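Local structure of scyllo-inositol 2-dehydrogenase (NADP(+)) IolW (Bacillus subtilis subsp. subtilis, 3GDO) at residues B[122-127]-B[179-184]; B[89-94]-B[116-121]. The protein catalyses the reversible NADPH-dependent reduction of scyllo-inosose to scyllo-inositol and cannot use NADH in place of NADPH. One frame throughout, in Å; residues are numbered along the deposited sequence.

Contact 1: residues B[122-127]-B[179-184]; sequences YHNRRW and GSHIID
Arg126 reaches across to Asp184 and grips its carboxylate side-on with two nitrogens, one for each oxygen. NE of Arg126 donates to OD2 of Asp184 at 2.7 Å, and NH2 of Arg126 donates to OD1 of Asp184 at 2.8 Å. Both bonds are nearly straight and arrive on the syn side of their oxygens, with guanidinium and carboxylate almost coplanar. The arginine chain is extended from CG to NE, which brings NE and NH2 level with the two carboxylate oxygens. Asp184 swings its CG anti to the backbone N (chi1 176°), and this sets the carboxylate over one face of the His123 imidazole, the two planes 10° apart. Its CB also makes a CH-pi contact with that ring, 3.9 Å from the centroid.

A second, less parallel stack involves Arg125, whose chain is bent at chi2 and whose guanidinium lies over one face of the His181 ring, centres 4.1 Å apart and planes inclined by 28°. NH1 of Arg125 is held at its edge by OD1 of Asn124 at 2.8 Å, while NH2 forms a salt bridge with Glu257. Between the two stacks sits a water in the plane of both imidazoles, 3.0 Å from ND1 of His123 and 2.8 Å from ND1 of His181; the backbone N of Arg125 gives it a weak third bond.

The contact ties the loop leaving the Rossmann-fold domain to helix 174-190 of the C-terminal domain. His181 also touches Lys96, consistent with the lysine-histidine active site of Gfo/Idh/MocA dehydrogenases. The imidazole of His123 on one face and the two bonds from Arg126 probably leave the buried carboxylate little freedom to turn. Those bonds probably favour the ionised form of Asp184, although Arg126 NH2 is shared with Glu325 in a second salt bridge.

Contact 2: residues B[89-94]-B[116-121]; sequences GKHVVM and GVLLSV
Val92, Met94 and Ser120 join the two strands through the backbone bonds of a parallel sheet. Val92 N donates to Leu118 O at 2.9 Å, Ser120 N returns a bond to Val92 O at 2.9 Å, and Met94 N meets Ser120 O at 3.0 Å, in a register that pairs Val92 with Leu119, Val93 with Ser120 and Met94 with Val121.

A side chain supplies the next bond. ND1 of His91 accepts the backbone N-H of Leu118 at 3.0 Å in a nearly straight line (169°), with the donor tilted 19° from the imidazole plane. The CG of His91 stands beside its own backbone N (chi1 -58°), which brings ND1 over to Leu118. CD1 of Leu118 lies over one face of the ring, toward its rim, in a CH-pi contact 4.3 Å from the centroid. A leucine in place of His91 would probably leave the Leu118 N-H without its acceptor and the CH-pi contact without its ring.

Apolar contacts gather around CD1 of Leu119, which lies 3.9 Å from CB of Val92 and 3.8 Å from CG of Met94. Nearer the helix ends, CG1 of Val117 packs against the backbone of Gly89, 3.6 Å from its C; Gly89 and Gly116 each close a preceding helix with a Schellman motif.

The pair forms the strands of a beta-alpha-beta unit in the Rossmann fold. Helices 78-87 and 102-115 cover the face bearing Val92, Met94 and Leu119, helix 303-315 packs on the face of Val93 and Ser120, and strand 68-71 continues the sheet beyond 91-95.

How the contacts relate
Contact 2 comes first along the chain and contact 1 follows directly, since residue 121 ends one and residue 122 begins the other. Their centres are 18 Å apart, yet they touch: Tyr122 N lies 2.6 Å from Met94 O, a probable hydrogen bond that prolongs the parallel pairing, and CB of Tyr122 packs on CG1 of Val93. Contact 2 lies wholly within the nucleotide-binding Rossmann domain, at strand 119-122 on one margin of its sheet. Contact 1 takes up the chain leaving that strand and fastens it to helix 174-190 of the C-terminal domain, near the centre of the molecule. The edge strand of the cofactor-binding fold thus leads to His181, consistent with the family's active site between the two domains.

Contact 1: residues B[122-127]-B[179-184]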
ATOM      1  N   TYR B 122       9.959  25.303  -5.353  1.00 32.17           N
ATOM      2  CA  TYR B 122      10.704  24.767  -4.207  1.00 32.88           C
ATOM      3  C   TYR B 122      10.233  23.319  -3.852  1.00 32.30           C
ATOM      4  O   TYR B 122       9.503  23.130  -2.856  1.00 32.82           O
ATOM      5  CB  TYR B 122      10.574  25.752  -3.014  1.00 32.67           C
ATOM      6  CG  TYR B 122      11.509  25.489  -1.838  1.00 33.39           C
ATOM      7  CD1 TYR B 122      12.872  25.467  -2.025  1.00 36.17           C
ATOM      8  CD2 TYR B 122      10.998  25.249  -0.526  1.00 32.41           C
ATOM      9  CE1 TYR B 122      13.745  25.241  -0.953  1.00 35.64           C
ATOM     10  CE2 TYR B 122      11.864  25.014   0.572  1.00 32.63           C
ATOM     11  CZ  TYR B 122      13.238  25.015   0.335  1.00 37.18           C
ATOM     12  OH  TYR B 122      14.158  24.750   1.328  1.00 39.31           O
ATOM     13  N   HIS B 123      10.633  22.329  -4.665  1.00 31.39           N
ATOM     14  CA  HIS B 123      10.407  20.901  -4.371  1.00 31.19           C
ATOM     15  C   HIS B 123      11.600  20.370  -3.618  1.00 31.44           C
ATOM     16  O   HIS B 123      12.410  19.584  -4.139  1.00 31.57           O
ATOM     17  CB  HIS B 123      10.108  20.078  -5.631  1.00 30.64           C
ATOM     18  CG  HIS B 123       8.670  20.148  -6.051  1.00 32.21           C
ATOM     19  ND1 HIS B 123       7.649  19.567  -5.316  1.00 32.52           N
ATOM     20  CD2 HIS B 123       8.072  20.764  -7.100  1.00 34.87           C
ATOM     21  CE1 HIS B 123       6.493  19.785  -5.922  1.00 34.03           C
ATOM     22  NE2 HIS B 123       6.718  20.516  -7.006  1.00 35.92           N
ATOM     23  N   ASN B 124      11.719  20.841  -2.386  1.00 31.51           N
ATOM     24  CA  ASN B 124      12.922  20.578  -1.628  1.00 33.32           C
ATOM     25  C   ASN B 124      12.993  19.173  -1.058  1.00 33.23           C
ATOM     26  O   ASN B 124      14.055  18.787  -0.616  1.00 32.79           O
ATOM     27  CB  ASN B 124      13.165  21.631  -0.538  1.00 32.71           C
ATOM     28  CG  ASN B 124      12.131  21.596   0.570  1.00 35.81           C
ATOM     29  OD1 ASN B 124      10.971  21.283   0.358  1.00 37.63           O
ATOM     30  ND2 ASN B 124      12.566  21.939   1.772  1.00 39.38           N
ATOM     31  N   ARG B 125      11.882  18.419  -1.074  1.00 33.44           N
ATOM     32  CA  ARG B 125      11.927  17.017  -0.602  1.00 34.69           C
ATOM     33  C   ARG B 125      12.803  16.133  -1.481  1.00 33.52           C
ATOM     34  O   ARG B 125      13.006  14.967  -1.145  1.00 34.44           O
ATOM     35  CB  ARG B 125      10.522  16.354  -0.482  1.00 34.61           C
ATOM     36  CG  ARG B 125       9.542  16.917   0.549  1.00 38.65           C
ATOM     37  CD  ARG B 125      10.136  17.936   1.444  1.00 40.52           C
ATOM     38  NE  ARG B 125       9.308  18.161   2.616  1.00 44.01           N
ATOM     39  CZ  ARG B 125       8.950  19.360   3.076  1.00 44.28           C
ATOM     40  NH1 ARG B 125       9.311  20.481   2.457  1.00 41.38           N
ATOM     41  NH2 ARG B 125       8.213  19.439   4.174  1.00 46.88           N
ATOM     42  N   ARG B 126      13.320  16.651  -2.602  1.00 33.59           N
ATOM     43  CA  ARG B 126      14.360  15.916  -3.315  1.00 32.82           C
ATOM     44  C   ARG B 126      15.656  15.917  -2.496  1.00 32.82           C
ATOM     45  O   ARG B 126      16.566  15.176  -2.822  1.00 32.72           O
ATOM     46  CB  ARG B 126      14.659  16.474  -4.701  1.00 33.42           C
ATOM     47  CG  ARG B 126      13.512  16.403  -5.703  1.00 34.31           C
ATOM     48  CD  ARG B 126      13.962  16.963  -7.049  1.00 35.05           C
ATOM     49  NE  ARG B 126      12.823  17.201  -7.921  1.00 34.73           N
ATOM     50  CZ  ARG B 126      12.899  17.707  -9.149  1.00 35.85           C
ATOM     51  NH1 ARG B 126      14.078  18.043  -9.697  1.00 29.83           N
ATOM     52  NH2 ARG B 126      11.781  17.897  -9.834  1.00 34.72           N
ATOM     53  N   TRP B 127      15.753  16.770  -1.481  1.00 32.50           N
ATOM     54  CA  TRP B 127      16.955  16.768  -0.585  1.00 33.37           C
ATOM     55  C   TRP B 127      16.646  16.312   0.858  1.00 33.30           C
ATOM     56  O   TRP B 127      17.407  16.608   1.794  1.00 34.24           O
ATOM     57  CB  TRP B 127      17.757  18.110  -0.679  1.00 32.15           C
ATOM     58  CG  TRP B 127      18.267  18.343  -2.115  1.00 32.50           C
ATOM     59  CD1 TRP B 127      19.491  17.958  -2.652  1.00 32.77           C
ATOM     60  CD2 TRP B 127      17.541  18.960  -3.190  1.00 32.07           C
ATOM     61  NE1 TRP B 127      19.544  18.283  -3.988  1.00 31.69           N
ATOM     62  CE2 TRP B 127      18.367  18.904  -4.342  1.00 34.10           C
ATOM     63  CE3 TRP B 127      16.249  19.514  -3.297  1.00 30.14           C
ATOM     64  CZ2 TRP B 127      17.959  19.403  -5.574  1.00 32.80           C
ATOM     65  CZ3 TRP B 127      15.844  20.017  -4.525  1.00 33.35           C
ATOM     66  CH2 TRP B 127      16.706  19.970  -5.646  1.00 34.24           C
ATOM     67  N   GLY B 179       0.839  15.201  -1.156  1.00 29.98           N
ATOM     68  CA  GLY B 179       0.980  14.363  -2.344  1.00 29.90           C
ATOM     69  C   GLY B 179       1.984  14.931  -3.337  1.00 29.67           C
ATOM     70  O   GLY B 179       2.749  14.169  -3.943  1.00 28.56           O
ATOM     71  N   SER B 180       2.005  16.264  -3.461  1.00 29.52           N
ATOM     72  CA  SER B 180       2.907  16.937  -4.400  1.00 30.11           C
ATOM     73  C   SER B 180       4.373  16.559  -4.152  1.00 29.93           C
ATOM     74  O   SER B 180       5.118  16.277  -5.083  1.00 31.13           O
ATOM     75  CB  SER B 180       2.666  18.465  -4.436  1.00 29.99           C
ATOM     76  OG  SER B 180       2.959  19.082  -3.205  1.00 31.13           O
ATOM     77  N   HIS B 181       4.765  16.462  -2.895  1.00 29.88           N
ATOM     78  CA  HIS B 181       6.144  16.083  -2.559  1.00 29.57           C
ATOM     79  C   HIS B 181       6.555  14.679  -3.043  1.00 29.53           C
ATOM     80  O   HIS B 181       7.687  14.482  -3.500  1.00 30.20           O
ATOM     81  CB  HIS B 181       6.344  16.116  -1.054  1.00 29.79           C
ATOM     82  CG  HIS B 181       6.348  17.486  -0.460  1.00 32.72           C
ATOM     83  ND1 HIS B 181       7.297  18.437  -0.778  1.00 34.77           N
ATOM     84  CD2 HIS B 181       5.539  18.055   0.468  1.00 31.75           C
ATOM     85  CE1 HIS B 181       7.072  19.533  -0.069  1.00 33.95           C
ATOM     86  NE2 HIS B 181       5.996  19.333   0.676  1.00 35.66           N
ATOM     87  N   ILE B 182       5.678  13.693  -2.874  1.00 28.44           N
ATOM     88  CA  ILE B 182       6.065  12.312  -3.181  1.00 28.58           C
ATOM     89  C   ILE B 182       5.831  11.983  -4.658  1.00 29.52           C
ATOM     90  O   ILE B 182       6.488  11.108  -5.223  1.00 28.98           O
ATOM     91  CB  ILE B 182       5.410  11.292  -2.174  1.00 30.52           C
ATOM     92  CG1 ILE B 182       3.875  11.383  -2.177  1.00 25.29           C
ATOM     93  CG2 ILE B 182       5.926  11.565  -0.746  1.00 26.51           C
ATOM     94  CD1 ILE B 182       3.199  10.168  -1.399  1.00 28.61           C
ATOM     95  N   ILE B 183       4.922  12.742  -5.286  1.00 30.20           N
ATOM     96  CA  ILE B 183       4.755  12.735  -6.732  1.00 31.15           C
ATOM     97  C   ILE B 183       6.033  13.280  -7.406  1.00 31.35           C
ATOM     98  O   ILE B 183       6.540  12.695  -8.368  1.00 32.00           O
ATOM     99  CB  ILE B 183       3.529  13.567  -7.141  1.00 30.63           C
ATOM    100  CG1 ILE B 183       2.241  12.818  -6.792  1.00 31.32           C
ATOM    101  CG2 ILE B 183       3.549  13.916  -8.664  1.00 32.45           C
ATOM    102  CD1 ILE B 183       0.955  13.721  -6.912  1.00 29.69           C
ATOM    103  N   ASP B 184       6.567  14.374  -6.886  1.00 31.41           N
ATOM    104  CA  ASP B 184       7.757  14.997  -7.480  1.00 32.12           C
ATOM    105  C   ASP B 184       8.917  14.011  -7.436  1.00 32.75           C
ATOM    106  O   ASP B 184       9.697  13.863  -8.421  1.00 32.66           O
ATOM    107  CB  ASP B 184       8.140  16.304  -6.741  1.00 31.94           C
ATOM    108  CG  ASP B 184       9.456  16.929  -7.274  1.00 34.04           C
ATOM    109  OD1 ASP B 184       9.439  17.475  -8.397  1.00 30.35           O
ATOM    110  OD2 ASP B 184      10.518  16.876  -6.570  1.00 34.91           O
TER
HETATM  111  O   HOH W   1       9.142  18.442  -2.914  1.00 34.09           O

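Contact 2: residues B[89-94]-B[116-121]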
ATOM      1  N   GLY B  89      11.141  41.330 -14.748  1.00 45.30           N
ATOM      2  CA  GLY B  89      12.463  40.840 -15.102  1.00 43.78           C
ATOM      3  C   GLY B  89      13.199  40.221 -13.932  1.00 43.61           C
ATOM      4  O   GLY B  89      14.435  40.148 -13.945  1.00 42.11           O
ATOM      5  N   LYS B  90      12.445  39.750 -12.929  1.00 42.19           N
ATOM      6  CA  LYS B  90      13.041  39.039 -11.778  1.00 42.24           C
ATOM      7  C   LYS B  90      13.031  37.510 -11.954  1.00 40.80           C
ATOM      8  O   LYS B  90      12.069  36.949 -12.511  1.00 40.93           O
ATOM      9  CB  LYS B  90      12.336  39.399 -10.446  1.00 42.86           C
ATOM     10  CG  LYS B  90      12.061  40.881 -10.229  1.00 42.25           C
ATOM     11  CD  LYS B  90      13.333  41.650 -10.173  1.00 44.94           C
ATOM     12  CE  LYS B  90      13.072  43.132 -10.093  1.00 45.04           C
ATOM     13  NZ  LYS B  90      14.415  43.715  -9.995  1.00 44.75           N
ATOM     14  N   HIS B  91      14.110  36.869 -11.502  1.00 39.47           N
ATOM     15  CA  HIS B  91      14.152  35.398 -11.248  1.00 39.07           C
ATOM     16  C   HIS B  91      13.204  35.103 -10.074  1.00 38.69           C
ATOM     17  O   HIS B  91      13.075  35.949  -9.170  1.00 38.90           O
ATOM     18  CB  HIS B  91      15.563  34.935 -10.866  1.00 38.20           C
ATOM     19  CG  HIS B  91      16.608  35.248 -11.895  1.00 40.58           C
ATOM     20  ND1 HIS B  91      16.432  34.990 -13.241  1.00 43.66           N
ATOM     21  CD2 HIS B  91      17.852  35.778 -11.773  1.00 41.53           C
ATOM     22  CE1 HIS B  91      17.513  35.365 -13.908  1.00 42.76           C
ATOM     23  NE2 HIS B  91      18.386  35.853 -13.040  1.00 43.22           N
ATOM     24  N   VAL B  92      12.543  33.936 -10.089  1.00 37.98           N
ATOM     25  CA  VAL B  92      11.480  33.618  -9.102  1.00 36.83           C
ATOM     26  C   VAL B  92      11.596  32.159  -8.648  1.00 37.03           C
ATOM     27  O   VAL B  92      11.761  31.244  -9.483  1.00 35.96           O
ATOM     28  CB  VAL B  92      10.051  33.887  -9.649  1.00 37.42           C
ATOM     29  CG1 VAL B  92       8.946  33.389  -8.674  1.00 36.63           C
ATOM     30  CG2 VAL B  92       9.832  35.368  -9.900  1.00 37.23           C
ATOM     31  N   VAL B  93      11.592  31.990  -7.324  1.00 35.97           N
ATOM     32  CA  VAL B  93      11.362  30.693  -6.646  1.00 35.06           C
ATOM     33  C   VAL B  93       9.931  30.685  -6.077  1.00 34.81           C
ATOM     34  O   VAL B  93       9.570  31.565  -5.294  1.00 34.09           O
ATOM     35  CB  VAL B  93      12.367  30.448  -5.496  1.00 34.58           C
ATOM     36  CG1 VAL B  93      11.941  29.197  -4.594  1.00 34.44           C
ATOM     37  CG2 VAL B  93      13.821  30.300  -6.032  1.00 33.67           C
ATOM     38  N   MET B  94       9.134  29.697  -6.487  1.00 34.63           N
ATOM     39  CA  MET B  94       7.728  29.549  -6.066  1.00 34.83           C
ATOM     40  C   MET B  94       7.659  28.390  -5.071  1.00 35.02           C
ATOM     41  O   MET B  94       8.436  27.437  -5.176  1.00 34.64           O
ATOM     42  CB  MET B  94       6.819  29.157  -7.253  1.00 34.93           C
ATOM     43  CG  MET B  94       6.911  29.957  -8.560  1.00 33.67           C
ATOM     44  SD  MET B  94       5.729  29.451  -9.840  1.00 30.66           S
ATOM     45  CE  MET B  94       4.168  29.932  -9.180  1.00 34.84           C
ATOM     46  N   GLY B 116      13.215  35.843 -20.426  1.00 50.31           N
ATOM     47  CA  GLY B 116      14.613  35.495 -20.165  1.00 48.07           C
ATOM     48  C   GLY B 116      14.976  35.335 -18.700  1.00 47.21           C
ATOM     49  O   GLY B 116      16.132  35.525 -18.301  1.00 46.57           O
ATOM     50  N   VAL B 117      13.990  34.969 -17.886  1.00 45.73           N
ATOM     51  CA  VAL B 117      14.211  34.833 -16.441  1.00 44.56           C
ATOM     52  C   VAL B 117      14.114  33.362 -15.968  1.00 43.41           C
ATOM     53  O   VAL B 117      13.445  32.546 -16.611  1.00 42.61           O
ATOM     54  CB  VAL B 117      13.227  35.745 -15.636  1.00 44.93           C
ATOM     55  CG1 VAL B 117      13.570  37.210 -15.851  1.00 45.85           C
ATOM     56  CG2 VAL B 117      11.786  35.492 -16.033  1.00 43.79           C
ATOM     57  N   LEU B 118      14.804  33.041 -14.868  1.00 40.93           N
ATOM     58  CA  LEU B 118      14.738  31.711 -14.271  1.00 39.23           C
ATOM     59  C   LEU B 118      13.506  31.548 -13.378  1.00 38.49           C
ATOM     60  O   LEU B 118      13.274  32.357 -12.468  1.00 38.72           O
ATOM     61  CB  LEU B 118      16.007  31.451 -13.462  1.00 38.09           C
ATOM     62  CG  LEU B 118      17.253  31.487 -14.347  1.00 38.99           C
ATOM     63  CD1 LEU B 118      18.509  31.404 -13.494  1.00 36.98           C
ATOM     64  CD2 LEU B 118      17.211  30.338 -15.425  1.00 37.41           C
ATOM     65  N   LEU B 119      12.734  30.504 -13.638  1.00 38.02           N
ATOM     66  CA  LEU B 119      11.547  30.170 -12.846  1.00 36.88           C
ATOM     67  C   LEU B 119      11.714  28.763 -12.265  1.00 36.94           C
ATOM     68  O   LEU B 119      11.898  27.770 -13.009  1.00 37.09           O
ATOM     69  CB  LEU B 119      10.281  30.263 -13.694  1.00 36.22           C
ATOM     70  CG  LEU B 119       8.975  29.935 -12.964  1.00 36.48           C
ATOM     71  CD1 LEU B 119       8.734  30.872 -11.769  1.00 32.30           C
ATOM     72  CD2 LEU B 119       7.805  29.945 -13.911  1.00 37.19           C
ATOM     73  N   SER B 120      11.703  28.680 -10.934  1.00 35.83           N
ATOM     74  CA  SER B 120      11.866  27.403 -10.245  1.00 34.17           C
ATOM     75  C   SER B 120      10.725  27.222  -9.202  1.00 34.75           C
ATOM     76  O   SER B 120       9.954  28.180  -8.906  1.00 32.82           O
ATOM     77  CB  SER B 120      13.241  27.348  -9.597  1.00 34.35           C
ATOM     78  OG  SER B 120      13.559  26.049  -9.085  1.00 34.51           O
ATOM     79  N   VAL B 121      10.598  25.991  -8.692  1.00 33.50           N
ATOM     80  CA  VAL B 121       9.538  25.632  -7.729  1.00 32.65           C
ATOM     81  C   VAL B 121      10.264  24.939  -6.591  1.00 31.84           C
ATOM     82  O   VAL B 121      11.113  24.114  -6.836  1.00 30.14           O
ATOM     83  CB  VAL B 121       8.485  24.707  -8.360  1.00 33.45           C
ATOM     84  CG1 VAL B 121       7.403  24.265  -7.300  1.00 34.10           C
ATOM     85  CG2 VAL B 121       7.799  25.418  -9.518  1.00 32.63           C
TER